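Long-range contacts in Alpha/beta hydrolase fold protein (Nakamurella multipartita, PDB 4Y7D), which probably acts as a hydrolase of the alpha/beta-hydrolase superfamily, on a substrate that has not been defined: residues R22-D26 against G73-S78; A48-R54 against R201-L206; R68-F72 against P215-F220; V80-Q85 against N222-Q226. One frame throughout, in Å; residues are numbered along the deposited sequence.

Contact 1: R22-D26 against G73-S78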
loop_
_atom_site.group_PDB
_atom_site.type_symbol
_atom_site.label_atom_id
_atom_site.label_comp_id
_atom_site.label_asym_id
_atom_site.label_seq_id
_atom_site.Cartn_x
_atom_site.Cartn_y
_atom_site.Cartn_z
ATOM N N ARG A 22 -12.073 18.400 -5.470
ATOM C CA ARG A 22 -11.953 18.147 -4.016
ATOM C C ARG A 22 -10.675 18.714 -3.386
ATOM O O ARG A 22 -10.469 18.574 -2.158
ATOM C CB ARG A 22 -12.071 16.669 -3.750
ATOM C CG ARG A 22 -13.422 16.050 -4.130
ATOM C CD ARG A 22 -14.556 16.466 -3.206
ATOM N NE ARG A 22 -14.260 16.087 -1.816
ATOM C CZ ARG A 22 -15.148 16.164 -0.830
ATOM N NH1 ARG A 22 -16.386 16.631 -1.074
ATOM N NH2 ARG A 22 -14.800 15.785 0.416
ATOM N N GLY A 23 -9.839 19.369 -4.189
ATOM C CA GLY A 23 -8.568 19.959 -3.742
ATOM C C GLY A 23 -7.393 19.448 -4.546
ATOM O O GLY A 23 -7.529 18.591 -5.418
ATOM N N GLU A 24 -6.212 19.945 -4.212
ATOM C CA GLU A 24 -5.008 19.514 -4.885
ATOM C C GLU A 24 -4.565 18.136 -4.402
ATOM O O GLU A 24 -4.718 17.802 -3.230
ATOM C CB GLU A 24 -3.899 20.562 -4.701
ATOM C CG GLU A 24 -4.155 21.809 -5.548
ATOM C CD GLU A 24 -3.194 22.959 -5.297
ATOM O OE1 GLU A 24 -2.175 22.782 -4.591
ATOM O OE2 GLU A 24 -3.467 24.066 -5.817
ATOM N N VAL A 25 -4.044 17.338 -5.324
ATOM C CA VAL A 25 -3.466 16.031 -4.969
ATOM C C VAL A 25 -2.233 15.822 -5.804
ATOM O O VAL A 25 -2.248 16.075 -7.034
ATOM C CB VAL A 25 -4.473 14.829 -5.087
ATOM C CG1 VAL A 25 -4.905 14.593 -6.527
ATOM C CG2 VAL A 25 -3.909 13.531 -4.529
ATOM N N ASP A 26 -1.133 15.390 -5.170
ATOM C CA ASP A 26 0.066 15.089 -5.919
ATOM C C ASP A 26 0.069 13.641 -6.362
ATOM O O ASP A 26 -0.386 12.726 -5.630
ATOM C CB ASP A 26 1.312 15.392 -5.073
ATOM C CG ASP A 26 1.650 16.855 -5.020
ATOM O OD1 ASP A 26 0.888 17.739 -5.526
ATOM O OD2 ASP A 26 2.744 17.142 -4.482
ATOM N N GLY A 73 3.353 16.408 -0.663
ATOM C CA GLY A 73 2.697 17.636 -1.100
ATOM C C GLY A 73 1.177 17.683 -1.094
ATOM O O GLY A 73 0.606 18.747 -1.407
ATOM N N THR A 74 0.510 16.574 -0.784
ATOM C CA THR A 74 -0.952 16.580 -0.804
ATOM C C THR A 74 -1.446 17.133 0.517
ATOM O O THR A 74 -1.196 16.528 1.553
ATOM C CB THR A 74 -1.547 15.222 -1.087
ATOM O OG1 THR A 74 -1.040 14.701 -2.335
ATOM C CG2 THR A 74 -3.035 15.274 -1.138
ATOM N N PRO A 75 -2.168 18.248 0.496
ATOM C CA PRO A 75 -2.609 18.776 1.769
ATOM C C PRO A 75 -3.630 17.893 2.453
ATOM O O PRO A 75 -4.448 17.262 1.824
ATOM C CB PRO A 75 -3.217 20.147 1.427
ATOM C CG PRO A 75 -3.448 20.138 -0.017
ATOM C CD PRO A 75 -2.651 19.036 -0.641
ATOM N N LEU A 76 -3.583 17.857 3.789
ATOM C CA LEU A 76 -4.570 17.098 4.535
ATOM C C LEU A 76 -6.003 17.492 4.186
ATOM O O LEU A 76 -6.899 16.622 4.102
ATOM C CB LEU A 76 -4.273 17.255 6.068
ATOM C CG LEU A 76 -5.068 16.332 6.962
ATOM C CD1 LEU A 76 -4.953 14.853 6.537
ATOM C CD2 LEU A 76 -4.647 16.519 8.407
ATOM N N GLY A 77 -6.217 18.785 3.936
ATOM C CA GLY A 77 -7.523 19.316 3.626
ATOM C C GLY A 77 -8.165 18.757 2.359
ATOM O O GLY A 77 -9.376 18.882 2.163
ATOM N N SER A 78 -7.378 18.124 1.502
ATOM C CA SER A 78 -7.930 17.475 0.321
ATOM C C SER A 78 -8.721 16.191 0.653
ATOM O O SER A 78 -9.425 15.637 -0.213
ATOM C CB SER A 78 -6.814 17.192 -0.669
ATOM O OG SER A 78 -6.385 18.403 -1.231
HETATM O O HOH W 1 -12.044 14.913 -0.594
HETATM O O HOH W 2 -11.770 18.217 0.024
HETATM O O HOH W 3 -9.795 21.305 -0.307
HETATM O O HOH W 4 4.042 15.240 -3.134
HETATM O O HOH W 5 -0.860 18.783 -3.816
#
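T74 OG1 is held by two backbone groups at once: it accepts the N-H of D26 in a nearly straight bond (D26 N to T74 OG1 2.9 Å, 169°) and is also hydrogen-bonded to the carbonyl oxygen of D67. With the hydroxyl turned beside the threonine's own N (chi1 -56°), the methyl is left to pack alongside V25, CG2 of T74 lying 3.9 Å from CG2 of V25. A valine in this place would probably leave the D26 N-H and the D67 carbonyl each without the hydroxyl that joins them. Nearer the start of the strand, S78 OG donates to E24 O at 2.7 Å, approaching 18° out of the carbonyl plane. The same carbonyl is brushed by the ring of P75, whose CD lies 3.5 Å from E24 O. Strand 23-31 is the antiparallel second strand of the alpha/beta-hydrolase sheet, and the loop leaving strand 62-66 folds back against its beginning here, ending in a short 3-10 segment before helix 82-95. G23 suits this fit, since its backbone angles call for glycine and a CB would run into S78 OG. Water finishes both ends of the contact. The carboxylate of D26, whose OD1 is also bonded to T17 OG1, reaches G73 through two waters, one joining OD2 to the amide N, the other OD1 to the carbonyl O. At the opposite end a water in the plane of the R22 guanidinium accepts from R22 NE at 2.8 Å and can donate to S78 O, 2.7 Å away.

Contact 2: A48-R54 against R201-L206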
loop_
_atom_site.group_PDB
_atom_site.type_symbol
_atom_site.label_atom_id
_atom_site.label_comp_id
_atom_site.label_asym_id
_atom_site.label_seq_id
_atom_site.Cartn_x
_atom_site.Cartn_y
_atom_site.Cartn_z
ATOM N N ALA A 48 6.910 5.006 -1.900
ATOM C CA ALA A 48 6.358 3.677 -1.615
ATOM C C ALA A 48 5.466 3.235 -2.740
ATOM O O ALA A 48 5.527 2.094 -3.175
ATOM C CB ALA A 48 5.571 3.682 -0.310
ATOM N N GLY A 49 4.581 4.121 -3.178
ATOM C CA GLY A 49 3.669 3.782 -4.269
ATOM C C GLY A 49 4.383 3.378 -5.547
ATOM O O GLY A 49 3.970 2.442 -6.213
ATOM N N LEU A 50 5.437 4.081 -5.917
ATOM C CA LEU A 50 6.144 3.706 -7.121
ATOM C C LEU A 50 6.804 2.343 -6.994
ATOM O O LEU A 50 6.908 1.598 -7.988
ATOM C CB LEU A 50 7.219 4.767 -7.454
ATOM C CG LEU A 50 6.705 6.050 -8.084
ATOM C CD1 LEU A 50 7.740 7.177 -8.057
ATOM C CD2 LEU A 50 6.284 5.794 -9.537
ATOM N N ALA A 51 7.292 2.028 -5.810
ATOM C CA ALA A 51 7.894 0.724 -5.560
ATOM C C ALA A 51 6.831 -0.374 -5.678
ATOM O O ALA A 51 7.046 -1.400 -6.340
ATOM C CB ALA A 51 8.539 0.689 -4.174
HETATM N N MSE A 52 5.654 -0.115 -5.111
HETATM C CA MSE A 52 4.493 -1.011 -5.280
HETATM C C MSE A 52 4.122 -1.208 -6.771
HETATM O O MSE A 52 3.718 -2.301 -7.170
HETATM C CB MSE A 52 3.271 -0.469 -4.567
HETATM C CG MSE A 52 3.376 -0.460 -3.038
HETATM SE SE MSE A 52 1.887 0.620 -2.267
HETATM C CE MSE A 52 0.379 -0.329 -3.011
ATOM N N ALA A 53 4.235 -0.132 -7.560
ATOM C CA ALA A 53 3.758 -0.087 -8.944
ATOM C C ALA A 53 4.727 -0.679 -9.932
ATOM O O ALA A 53 4.333 -0.900 -11.099
ATOM C CB ALA A 53 3.471 1.334 -9.370
ATOM N N ARG A 54 5.994 -0.901 -9.567
ATOM C CA ARG A 54 6.931 -1.331 -10.629
ATOM C C ARG A 54 6.483 -2.563 -11.393
ATOM O O ARG A 54 6.670 -2.640 -12.630
ATOM C CB ARG A 54 8.356 -1.592 -10.118
ATOM C CG ARG A 54 9.151 -0.344 -9.794
ATOM C CD ARG A 54 10.622 -0.732 -9.533
ATOM N NE ARG A 54 11.319 0.495 -9.218
ATOM C CZ ARG A 54 11.537 0.967 -7.980
ATOM N NH1 ARG A 54 11.219 0.264 -6.898
ATOM N NH2 ARG A 54 12.170 2.133 -7.847
ATOM N N ARG A 201 15.527 -4.117 -3.892
ATOM C CA ARG A 201 15.195 -2.723 -4.100
ATOM C C ARG A 201 13.853 -2.384 -3.470
ATOM O O ARG A 201 13.740 -1.352 -2.782
ATOM C CB ARG A 201 15.188 -2.378 -5.592
ATOM C CG ARG A 201 14.710 -0.963 -5.860
ATOM C CD ARG A 201 14.819 -0.561 -7.326
ATOM N NE ARG A 201 14.286 -1.594 -8.219
ATOM C CZ ARG A 201 14.274 -1.494 -9.545
ATOM N NH1 ARG A 201 13.789 -2.486 -10.259
ATOM N NH2 ARG A 201 14.722 -0.395 -10.152
ATOM N N PHE A 202 12.835 -3.239 -3.684
ATOM C CA PHE A 202 11.521 -2.988 -3.098
ATOM C C PHE A 202 11.615 -2.877 -1.586
ATOM O O PHE A 202 11.054 -1.931 -0.975
ATOM C CB PHE A 202 10.506 -4.106 -3.439
ATOM C CG PHE A 202 9.178 -3.926 -2.790
ATOM C CD1 PHE A 202 8.176 -3.170 -3.403
ATOM C CD2 PHE A 202 8.900 -4.500 -1.560
ATOM C CE1 PHE A 202 6.957 -2.977 -2.800
ATOM C CE2 PHE A 202 7.674 -4.296 -0.941
ATOM C CZ PHE A 202 6.690 -3.533 -1.561
ATOM N N THR A 203 12.321 -3.832 -0.967
ATOM C CA THR A 203 12.386 -3.876 0.480
ATOM C C THR A 203 13.066 -2.632 1.077
ATOM O O THR A 203 12.611 -2.092 2.088
ATOM C CB THR A 203 13.074 -5.174 0.973
ATOM O OG1 THR A 203 12.421 -6.311 0.400
ATOM C CG2 THR A 203 13.011 -5.280 2.505
ATOM N N LEU A 204 14.170 -2.220 0.466
ATOM C CA LEU A 204 14.904 -1.050 0.927
ATOM C C LEU A 204 14.072 0.221 0.797
ATOM O O LEU A 204 14.010 1.054 1.749
ATOM C CB LEU A 204 16.226 -0.928 0.152
ATOM C CG LEU A 204 17.219 -2.069 0.321
ATOM C CD1 LEU A 204 18.369 -1.917 -0.664
ATOM C CD2 LEU A 204 17.750 -2.154 1.738
ATOM N N GLU A 205 13.375 0.352 -0.327
ATOM C CA GLU A 205 12.530 1.539 -0.525
ATOM C C GLU A 205 11.408 1.618 0.501
ATOM O O GLU A 205 11.152 2.688 1.050
ATOM C CB GLU A 205 12.035 1.595 -1.953
ATOM C CG GLU A 205 13.193 1.958 -2.864
ATOM C CD GLU A 205 12.866 2.035 -4.344
ATOM O OE1 GLU A 205 11.701 1.835 -4.687
ATOM O OE2 GLU A 205 13.809 2.270 -5.154
ATOM N N LEU A 206 10.745 0.484 0.759
ATOM C CA LEU A 206 9.643 0.459 1.712
ATOM C C LEU A 206 10.139 0.635 3.138
ATOM O O LEU A 206 9.446 1.322 3.950
ATOM C CB LEU A 206 8.796 -0.815 1.555
ATOM C CG LEU A 206 7.633 -0.653 0.568
ATOM C CD1 LEU A 206 6.667 0.373 1.154
ATOM C CD2 LEU A 206 8.046 -0.227 -0.820
#
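A51 and A48 face F202 and L206 where two antiparallel helices run side by side: helix 46-58, the first helix after strand 35-39 of the alpha/beta-hydrolase sheet, and helix 197-209, part of the helical insertion between strands 124-130 and 242-247 where relatives carry a cap domain. The short segments' axes approach to 9.4 Å at an angle of 162°, a spacing that the two alanines readily allow. Apolar packing fills the inner side. L206 sets its two methyls on these alanines, CD2 meeting A51 CB at 3.5 Å and CD1 meeting A48 CB at 3.8 Å. F202 stands with CG anti to its backbone N (chi1 176°), which carries the ring across so that its edge, at CD1, reaches A51 O at 3.6 Å. That ring also stacks with W282, whose indole N-H is bonded to M52 O, tying the interface to helix 280-283. Charged groups close the outer side. R54, its chain extended from CG to NE, grips the carboxylate of E205 end-on with both terminal nitrogens. R54 NH1 donates to E205 OE1 at 2.8 Å close to the guanidinium plane, whereas E205 OE2, met on its syn lone pair by R54 NH2 at 3.2 Å, lies off that plane. In the conformer described (two are modelled), the R201 guanidinium lies flat on that of R54, planes 4° apart. E205 on one arginine and D198 on the other probably offset much of the charge that this pairing brings together. Within the stack, R54 NE sits over the middle of the R201 guanidinium, 3.6 Å from R201 CZ.

Contact 3: R68-F72 against P215-F220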
loop_
_atom_site.group_PDB
_atom_site.type_symbol
_atom_site.label_atom_id
_atom_site.label_comp_id
_atom_site.label_asym_id
_atom_site.label_seq_id
_atom_site.Cartn_x
_atom_site.Cartn_y
_atom_site.Cartn_z
ATOM N N ARG A 68 -1.289 10.388 -0.570
ATOM C CA ARG A 68 -2.533 10.605 0.152
ATOM C C ARG A 68 -2.428 11.863 0.989
ATOM O O ARG A 68 -1.309 12.328 1.306
ATOM C CB ARG A 68 -2.930 9.390 0.986
ATOM C CG ARG A 68 -3.270 8.178 0.105
ATOM C CD ARG A 68 -4.005 7.081 0.864
ATOM N NE ARG A 68 -3.097 6.433 1.819
ATOM C CZ ARG A 68 -3.113 6.650 3.127
ATOM N NH1 ARG A 68 -2.208 6.091 3.895
ATOM N NH2 ARG A 68 -3.992 7.478 3.638
ATOM N N PRO A 69 -3.573 12.461 1.296
ATOM C CA PRO A 69 -3.572 13.689 2.115
ATOM C C PRO A 69 -2.749 13.586 3.383
ATOM O O PRO A 69 -2.903 12.599 4.134
ATOM C CB PRO A 69 -5.047 13.890 2.399
ATOM C CG PRO A 69 -5.705 13.407 1.121
ATOM C CD PRO A 69 -4.934 12.159 0.776
ATOM N N GLY A 70 -1.910 14.612 3.596
ATOM C CA GLY A 70 -1.019 14.671 4.725
ATOM C C GLY A 70 0.351 14.116 4.474
ATOM O O GLY A 70 1.214 14.217 5.352
ATOM N N TYR A 71 0.573 13.500 3.302
ATOM C CA TYR A 71 1.838 13.000 2.920
ATOM C C TYR A 71 2.447 13.827 1.797
ATOM O O TYR A 71 1.806 14.126 0.770
ATOM C CB TYR A 71 1.708 11.576 2.442
ATOM C CG TYR A 71 1.283 10.637 3.540
ATOM C CD1 TYR A 71 2.216 10.153 4.448
ATOM C CD2 TYR A 71 -0.058 10.213 3.695
ATOM C CE1 TYR A 71 1.857 9.257 5.415
ATOM C CE2 TYR A 71 -0.436 9.310 4.696
ATOM C CZ TYR A 71 0.541 8.819 5.535
ATOM O OH TYR A 71 0.229 7.907 6.511
ATOM N N PHE A 72 3.707 14.183 2.004
ATOM C CA PHE A 72 4.440 15.031 1.078
ATOM C C PHE A 72 3.596 16.227 0.654
ATOM O O PHE A 72 3.168 16.974 1.510
ATOM C CB PHE A 72 4.970 14.220 -0.106
ATOM C CG PHE A 72 6.056 13.223 0.264
ATOM C CD1 PHE A 72 7.023 13.537 1.211
ATOM C CD2 PHE A 72 6.160 12.004 -0.410
ATOM C CE1 PHE A 72 8.009 12.619 1.552
ATOM C CE2 PHE A 72 7.180 11.102 -0.111
ATOM C CZ PHE A 72 8.112 11.425 0.868
ATOM N N PRO A 215 7.749 15.095 6.594
ATOM C CA PRO A 215 6.602 15.301 5.664
ATOM C C PRO A 215 5.615 14.165 5.567
ATOM O O PRO A 215 4.644 14.256 4.809
ATOM C CB PRO A 215 7.284 15.516 4.316
ATOM C CG PRO A 215 8.522 14.674 4.421
ATOM C CD PRO A 215 8.993 14.815 5.854
ATOM N N ARG A 216 5.867 13.089 6.302
ATOM C CA ARG A 216 4.911 12.033 6.446
ATOM C C ARG A 216 4.116 12.103 7.753
ATOM O O ARG A 216 3.197 11.334 7.935
ATOM C CB ARG A 216 5.578 10.682 6.287
ATOM C CG ARG A 216 6.316 10.454 4.964
ATOM C CD ARG A 216 6.823 9.039 4.871
ATOM N NE ARG A 216 8.135 8.885 4.209
ATOM C CZ ARG A 216 8.306 8.426 2.978
ATOM N NH1 ARG A 216 9.511 8.302 2.487
ATOM N NH2 ARG A 216 7.269 8.123 2.224
ATOM N N LYS A 217 4.433 13.029 8.645
ATOM C CA LYS A 217 3.790 13.044 9.943
ATOM C C LYS A 217 2.275 13.357 9.958
ATOM O O LYS A 217 1.485 12.667 10.624
ATOM C CB LYS A 217 4.526 13.997 10.878
ATOM C CG LYS A 217 3.936 14.045 12.249
ATOM C CD LYS A 217 4.801 14.850 13.198
ATOM C CE LYS A 217 3.983 15.416 14.365
ATOM N NZ LYS A 217 3.319 14.392 15.219
ATOM N N ALA A 218 1.863 14.382 9.205
ATOM C CA ALA A 218 0.452 14.790 9.210
ATOM C C ALA A 218 -0.460 13.680 8.782
ATOM O O ALA A 218 -1.500 13.422 9.399
ATOM C CB ALA A 218 0.226 16.032 8.352
ATOM N N GLY A 219 -0.063 13.018 7.699
ATOM C CA GLY A 219 -0.875 11.968 7.121
ATOM C C GLY A 219 -0.869 10.718 7.977
ATOM O O GLY A 219 -1.886 10.028 8.090
ATOM N N PHE A 220 0.278 10.438 8.593
ATOM C CA PHE A 220 0.386 9.259 9.452
ATOM C C PHE A 220 -0.495 9.415 10.693
ATOM O O PHE A 220 -1.270 8.523 11.022
ATOM C CB PHE A 220 1.831 9.021 9.862
ATOM C CG PHE A 220 1.979 7.863 10.819
ATOM C CD1 PHE A 220 1.801 6.583 10.362
ATOM C CD2 PHE A 220 2.177 8.087 12.179
ATOM C CE1 PHE A 220 1.873 5.497 11.222
ATOM C CE2 PHE A 220 2.278 7.005 13.075
ATOM C CZ PHE A 220 2.141 5.708 12.581
HETATM O O HOH W 6 2.853 16.404 5.407
HETATM O O HOH W 7 4.670 17.581 3.836
#
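The loop that follows strand 62-66 makes a type II turn from R68 to Y71, and this turn docks on the start of helix 217-227, beside the H40–G41 loop that in many alpha/beta hydrolases helps to form the oxyanion hole. R68 bonds to the carbonyls of H40 and G41. Two glycines make the close approach possible: the CA atoms of G70 and G219 lie 3.6 Å apart, and a CB on either would collide with the other segment. G219 N gives G70 O a weak, bent bond, whereas F72 N donates more soundly to P215 O at 3.0 Å. A water lies within hydrogen-bonding distance of both G70 O and P215 O. Y71 lies with one ring face on the helix, in a CH-pi contact with G219 CA 3.8 Å from the ring centroid and 19° off its normal. Its hydroxyl bonds to D223 one turn farther on, while H40 meets the ring edge-to-face. Were Y71 replaced by an alanine, G219 would probably lose the ring that covers it and the D223 carboxylate one of its partners. In the conformer described (two are modelled), F72 turns its ring edge to P215, with F72 CE1 3.6 Å from P215 CG. The R216 guanidinium, paired with D47, takes F72 CZ over one face, with F72 CZ 3.7 Å from R216 NH2.

Contact 4: V80-Q85 against N222-Q226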
loop_
_atom_site.group_PDB
_atom_site.type_symbol
_atom_site.label_atom_id
_atom_site.label_comp_id
_atom_site.label_asym_id
_atom_site.label_seq_id
_atom_site.Cartn_x
_atom_site.Cartn_y
_atom_site.Cartn_z
ATOM N N VAL A 80 -9.578 14.203 4.721
ATOM C CA VAL A 80 -9.202 13.622 5.992
ATOM C C VAL A 80 -9.683 12.195 6.214
ATOM O O VAL A 80 -8.888 11.280 6.549
ATOM C CB VAL A 80 -9.723 14.577 7.115
ATOM C CG1 VAL A 80 -9.693 13.943 8.480
ATOM C CG2 VAL A 80 -8.943 15.894 7.053
ATOM N N THR A 81 -10.975 11.932 6.013
ATOM C CA THR A 81 -11.533 10.621 6.278
ATOM C C THR A 81 -11.271 9.656 5.115
ATOM O O THR A 81 -11.046 10.128 3.989
ATOM C CB THR A 81 -13.060 10.636 6.551
ATOM O OG1 THR A 81 -13.778 10.954 5.354
ATOM C CG2 THR A 81 -13.419 11.620 7.656
ATOM N N PRO A 82 -11.341 8.332 5.375
ATOM C CA PRO A 82 -11.242 7.399 4.262
ATOM C C PRO A 82 -12.248 7.718 3.148
ATOM O O PRO A 82 -11.875 7.633 1.934
ATOM C CB PRO A 82 -11.469 6.016 4.914
ATOM C CG PRO A 82 -10.934 6.229 6.296
ATOM C CD PRO A 82 -11.256 7.617 6.674
ATOM N N ASP A 83 -13.477 8.071 3.536
ATOM C CA ASP A 83 -14.501 8.407 2.552
ATOM C C ASP A 83 -14.166 9.664 1.749
ATOM O O ASP A 83 -14.386 9.685 0.519
ATOM C CB ASP A 83 -15.866 8.564 3.192
ATOM C CG ASP A 83 -16.976 8.480 2.181
ATOM O OD1 ASP A 83 -17.210 7.378 1.599
ATOM O OD2 ASP A 83 -17.607 9.518 1.969
ATOM N N GLU A 84 -13.615 10.683 2.413
ATOM C CA GLU A 84 -13.139 11.873 1.717
ATOM C C GLU A 84 -11.934 11.585 0.782
ATOM O O GLU A 84 -11.812 12.180 -0.265
ATOM C CB GLU A 84 -12.774 12.973 2.690
ATOM C CG GLU A 84 -14.009 13.487 3.397
ATOM C CD GLU A 84 -13.735 14.344 4.629
ATOM O OE1 GLU A 84 -12.636 14.329 5.190
ATOM O OE2 GLU A 84 -14.664 15.043 5.008
ATOM N N GLN A 85 -11.034 10.695 1.200
ATOM C CA GLN A 85 -9.944 10.299 0.324
ATOM C C GLN A 85 -10.463 9.568 -0.905
ATOM O O GLN A 85 -9.980 9.837 -2.005
ATOM C CB GLN A 85 -8.872 9.527 1.112
ATOM C CG GLN A 85 -8.237 10.446 2.140
ATOM C CD GLN A 85 -7.055 9.899 2.901
ATOM O OE1 GLN A 85 -6.578 8.791 2.630
ATOM N NE2 GLN A 85 -6.526 10.722 3.841
ATOM N N ASN A 222 -3.038 11.400 11.056
ATOM C CA ASN A 222 -4.409 11.381 10.576
ATOM C C ASN A 222 -4.916 9.938 10.335
ATOM O O ASN A 222 -6.019 9.557 10.733
ATOM C CB ASN A 222 -4.531 12.167 9.271
ATOM C CG ASN A 222 -5.955 12.177 8.778
ATOM O OD1 ASN A 222 -6.827 12.630 9.497
ATOM N ND2 ASN A 222 -6.209 11.661 7.612
ATOM N N ASP A 223 -4.094 9.132 9.694
ATOM C CA ASP A 223 -4.473 7.728 9.410
ATOM C C ASP A 223 -4.686 6.972 10.740
ATOM O O ASP A 223 -5.660 6.228 10.921
ATOM C CB ASP A 223 -3.404 6.996 8.608
ATOM C CG ASP A 223 -3.299 7.404 7.167
ATOM O OD1 ASP A 223 -4.190 8.100 6.623
ATOM O OD2 ASP A 223 -2.267 6.999 6.546
HETATM N N MSE A 224 -3.789 7.176 11.682
HETATM C CA MSE A 224 -3.925 6.440 12.967
HETATM C C MSE A 224 -5.201 6.859 13.657
HETATM O O MSE A 224 -5.918 6.044 14.261
HETATM C CB MSE A 224 -2.683 6.638 13.864
HETATM C CG MSE A 224 -1.444 6.031 13.199
HETATM SE SE MSE A 224 -1.405 4.092 12.755
HETATM C CE MSE A 224 -1.865 4.074 10.859
ATOM N N ASP A 225 -5.522 8.139 13.616
ATOM C CA ASP A 225 -6.727 8.608 14.234
ATOM C C ASP A 225 -7.988 8.093 13.507
ATOM O O ASP A 225 -8.952 7.614 14.145
ATOM C CB ASP A 225 -6.737 10.129 14.283
ATOM C CG ASP A 225 -8.034 10.658 14.748
ATOM O OD1 ASP A 225 -8.488 10.241 15.803
ATOM O OD2 ASP A 225 -8.621 11.510 14.075
ATOM N N GLN A 226 -7.967 8.137 12.175
ATOM C CA GLN A 226 -9.129 7.733 11.419
ATOM C C GLN A 226 -9.358 6.236 11.489
ATOM O O GLN A 226 -10.493 5.794 11.567
ATOM C CB GLN A 226 -8.968 8.142 9.947
ATOM C CG GLN A 226 -9.114 9.648 9.703
ATOM C CD GLN A 226 -10.481 10.126 10.098
ATOM O OE1 GLN A 226 -11.461 9.502 9.760
ATOM N NE2 GLN A 226 -10.556 11.172 10.849
HETATM O O HOH W 8 -7.045 8.308 6.637
HETATM O O HOH W 9 -4.200 10.719 5.636
#
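This is a largely polar contact between the N-terminal cap of helix 82-95 and one side of helix 217-227, on the flank of the alpha/beta-hydrolase core. V80 and T81 bring the capped end up to N222 and Q226. A capping box shapes that end: E84 N donates to T81 OG1 at 3.0 Å, and T81 N returns a straight bond to E84 OE1 (3.0 Å, 171°). With that N-H held by E84, the V80 carbonyl on the other side of the peptide turns to helix 217-227, where N222 ND2 meets it at 2.9 Å, lying in the carbonyl plane on a lone pair and keeping V80 O within its own amide plane. Because CG of N222 is anti to the backbone N (chi1 -179°), the amide is carried straight across to the cap, with N222 OD1 3.3 Å from V80 CG1. Q226 works by shape instead. Bent at chi2, its chain folds over the backbone of the cap, and its OE1 rests against T81 CG2 and P82 CD, 3.6 Å from P82 CD. The deeper side is wetter. Q85 and N222 approach from opposite directions, their amide planes 43° apart, and a single water joins them. Q85 is further held by G79 O and by R68, and D223 OD2 by the Y71 hydroxyl, R68 and S42, so the side chains around this water are fixed from behind. The water accepts from Q85 NE2 at 2.9 Å and from N222 ND2 at 3.0 Å, and can donate to D223 OD1, 2.8 Å away.

Overall arrangement
Three of the four contacts converge on residues 68 to 85, between strand 62-66 and helix 82-95. Contacts 1, 3 and 4 use successive pieces of this run, with centres 10 to 13 Å apart, and touch one another: P69 packs on T74 and P75, and D223 pairs with R68. Contacts 3 and 4 share helix 217-227. Contact 2 stands apart, its centre 18 to 23 Å from the others, but helix 197-209 directly precedes helix 217-227. Along the chain contact 1 closes before contact 4 opens, whereas the segments of every other pair alternate. Contacts 2, 3 and 4 thus tie residues 201-226 to the early helices and the loop after strand 62-66, which contact 1 holds on strand 23-31.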